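PDB 5C17: MerB2 from Bacillus megaterium, which probably cleaves the carbon-mercury bond of organomercurial compounds as an alkylmercury lyase, and is seen here with a bound mercury(II) ion. Local coordinates for residues Leu26-Phe31 / Ser42-Gln47. Numbering follows the deposited sequence.
Sequences LRTIFF and SSLINQ
L44 projects from helix 41-48 onto the flank of helix 22-34, where one of its methyls overlaps both T28 and I29. These are the first two helices of a winged-helix-like unit near the N-terminus, in which helices 22-34, 41-48 and 52-64 are followed by the short antiparallel strands 68-70 and 76-79. The segment axes approach to 10.6 Å at an angle of 123°, and T28 and L44 lie nearest in register. No hydrogen bond links the two segments; with 188 Å² buried, the joint is small and rests on van der Waals contact. L44 has CG anti to its carbonyl carbon (chi1 -74°), which swings the isobutyl fork over to helix 22-34. Its CD2 touches CG2 of T28 at 3.6 Å and CG1 of I29 at 3.8 Å, while CD1 of L44 stays slightly farther from I29 CG1, at 4.1 Å. The same leucine also packs on V59 of helix 52-64 and on V39, and I29 reaches I76 and A79, so the pair links helices 22-34, 41-48 and 52-64 and reaches strand 76-79. Replacing L44 with alanine would probably open a gap between the three helices and leave the CG1 methylene of I29 without its apolar neighbour. One helical turn on, the extended chain of Q47 closes the more exposed side of the contact, its amide meeting the T28 methyl. CG2 of T28 sits 3.5 Å from CD of Q47 and 3.8 Å from NE2. At a chi1 of -57° the OG1 of T28 lies beside its backbone nitrogen and is hydrogen-bonded to P24 O one turn back, while CG2, anti to that nitrogen, is directed at L44 and Q47.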
loop_
_atom_site.group_PDB
_atom_site.type_symbol
_atom_site.label_atom_id
_atom_site.label_comp_id
_atom_site.label_asym_id
_atom_site.label_seq_id
_atom_site.Cartn_x
_atom_site.Cartn_y
_atom_site.Cartn_z
ATOM N N LEU A 26 -13.450 -0.393 -5.355
ATOM C CA LEU A 26 -12.233 -0.295 -4.556
ATOM C C LEU A 26 -12.536 0.154 -3.139
ATOM O O LEU A 26 -11.980 -0.394 -2.190
ATOM C CB LEU A 26 -11.207 0.643 -5.185
ATOM C CG LEU A 26 -10.400 0.033 -6.325
ATOM C CD1 LEU A 26 -9.666 1.122 -7.080
ATOM C CD2 LEU A 26 -9.410 -1.032 -5.823
ATOM N N ARG A 27 -13.410 1.154 -2.969
ATOM C CA ARG A 27 -13.770 1.582 -1.614
ATOM C C ARG A 27 -14.349 0.424 -0.824
ATOM O O ARG A 27 -13.994 0.175 0.332
ATOM C CB ARG A 27 -14.800 2.706 -1.646
ATOM C CG ARG A 27 -14.255 4.047 -2.126
ATOM C CD ARG A 27 -15.369 5.115 -2.178
ATOM N NE ARG A 27 -15.934 5.348 -0.859
ATOM C CZ ARG A 27 -15.403 6.146 0.049
ATOM N NH1 ARG A 27 -14.307 6.848 -0.216
ATOM N NH2 ARG A 27 -15.958 6.221 1.237
ATOM N N THR A 28 -15.278 -0.286 -1.450
ATOM C CA THR A 28 -15.971 -1.358 -0.775
ATOM C C THR A 28 -14.972 -2.434 -0.338
ATOM O O THR A 28 -15.019 -2.941 0.798
ATOM C CB THR A 28 -17.093 -1.928 -1.670
ATOM O OG1 THR A 28 -17.987 -0.858 -2.032
ATOM C CG2 THR A 28 -17.867 -2.985 -0.939
ATOM N N ILE A 29 -14.037 -2.770 -1.217
ATOM C CA ILE A 29 -13.039 -3.785 -0.885
ATOM C C ILE A 29 -12.114 -3.280 0.237
ATOM O O ILE A 29 -11.905 -3.937 1.260
ATOM C CB ILE A 29 -12.186 -4.161 -2.107
ATOM C CG1 ILE A 29 -13.053 -4.817 -3.191
ATOM C CG2 ILE A 29 -11.067 -5.113 -1.693
ATOM C CD1 ILE A 29 -12.348 -4.980 -4.557
ATOM N N PHE A 30 -11.568 -2.088 0.027
ATOM C CA PHE A 30 -10.557 -1.499 0.907
ATOM C C PHE A 30 -11.068 -1.372 2.336
ATOM O O PHE A 30 -10.400 -1.783 3.284
ATOM C CB PHE A 30 -10.153 -0.146 0.327
ATOM C CG PHE A 30 -9.053 0.569 1.075
ATOM C CD1 PHE A 30 -7.726 0.144 0.994
ATOM C CD2 PHE A 30 -9.340 1.705 1.810
ATOM C CE1 PHE A 30 -6.718 0.838 1.654
ATOM C CE2 PHE A 30 -8.338 2.409 2.462
ATOM C CZ PHE A 30 -7.030 1.973 2.385
ATOM N N PHE A 31 -12.274 -0.827 2.501
ATOM C CA PHE A 31 -12.772 -0.626 3.846
ATOM C C PHE A 31 -13.201 -1.966 4.504
ATOM O O PHE A 31 -13.189 -2.085 5.724
ATOM C CB PHE A 31 -13.856 0.461 3.850
ATOM C CG PHE A 31 -13.318 1.834 3.469
ATOM C CD1 PHE A 31 -12.336 2.446 4.243
ATOM C CD2 PHE A 31 -13.760 2.490 2.325
ATOM C CE1 PHE A 31 -11.823 3.685 3.893
ATOM C CE2 PHE A 31 -13.252 3.743 1.981
ATOM C CZ PHE A 31 -12.279 4.328 2.762
ATOM N N SER A 42 -19.864 -11.914 -4.624
ATOM C CA SER A 42 -21.258 -11.796 -4.201
ATOM C C SER A 42 -21.429 -10.638 -3.235
ATOM O O SER A 42 -22.395 -9.894 -3.337
ATOM C CB SER A 42 -21.794 -13.068 -3.561
ATOM O OG SER A 42 -21.110 -13.431 -2.393
ATOM N N SER A 43 -20.494 -10.441 -2.314
ATOM C CA SER A 43 -20.640 -9.368 -1.349
ATOM C C SER A 43 -20.566 -8.022 -2.079
ATOM O O SER A 43 -21.318 -7.102 -1.765
ATOM C CB SER A 43 -19.594 -9.463 -0.226
ATOM O OG SER A 43 -18.273 -9.132 -0.656
ATOM N N LEU A 44 -19.683 -7.928 -3.077
ATOM C CA LEU A 44 -19.566 -6.698 -3.863
ATOM C C LEU A 44 -20.842 -6.415 -4.638
ATOM O O LEU A 44 -21.318 -5.285 -4.673
ATOM C CB LEU A 44 -18.391 -6.792 -4.821
ATOM C CG LEU A 44 -17.035 -6.659 -4.148
ATOM C CD1 LEU A 44 -15.950 -6.958 -5.168
ATOM C CD2 LEU A 44 -16.848 -5.275 -3.561
ATOM N N ILE A 45 -21.396 -7.440 -5.265
ATOM C CA ILE A 45 -22.614 -7.287 -6.012
ATOM C C ILE A 45 -23.737 -6.809 -5.089
ATOM O O ILE A 45 -24.428 -5.830 -5.381
ATOM C CB ILE A 45 -22.981 -8.631 -6.655
ATOM C CG1 ILE A 45 -22.021 -8.933 -7.802
ATOM C CG2 ILE A 45 -24.445 -8.642 -7.127
ATOM C CD1 ILE A 45 -22.042 -10.393 -8.201
ATOM N N ASN A 46 -23.901 -7.494 -3.964
ATOM C CA ASN A 46 -25.001 -7.191 -3.062
ATOM C C ASN A 46 -24.857 -5.770 -2.472
ATOM O O ASN A 46 -25.844 -5.022 -2.358
ATOM C CB ASN A 46 -25.121 -8.256 -1.948
ATOM C CG ASN A 46 -25.535 -9.676 -2.482
ATOM O OD1 ASN A 46 -26.228 -9.795 -3.494
ATOM N ND2 ASN A 46 -25.131 -10.743 -1.761
ATOM N N GLN A 47 -23.640 -5.385 -2.124
ATOM C CA GLN A 47 -23.421 -4.112 -1.439
ATOM C C GLN A 47 -23.423 -2.914 -2.392
ATOM O O GLN A 47 -24.037 -1.885 -2.093
ATOM C CB GLN A 47 -22.117 -4.165 -0.642
ATOM C CG GLN A 47 -21.813 -2.917 0.127
ATOM C CD GLN A 47 -20.710 -3.086 1.154
ATOM O OE1 GLN A 47 -20.184 -4.196 1.387
ATOM N NE2 GLN A 47 -20.347 -1.968 1.785
#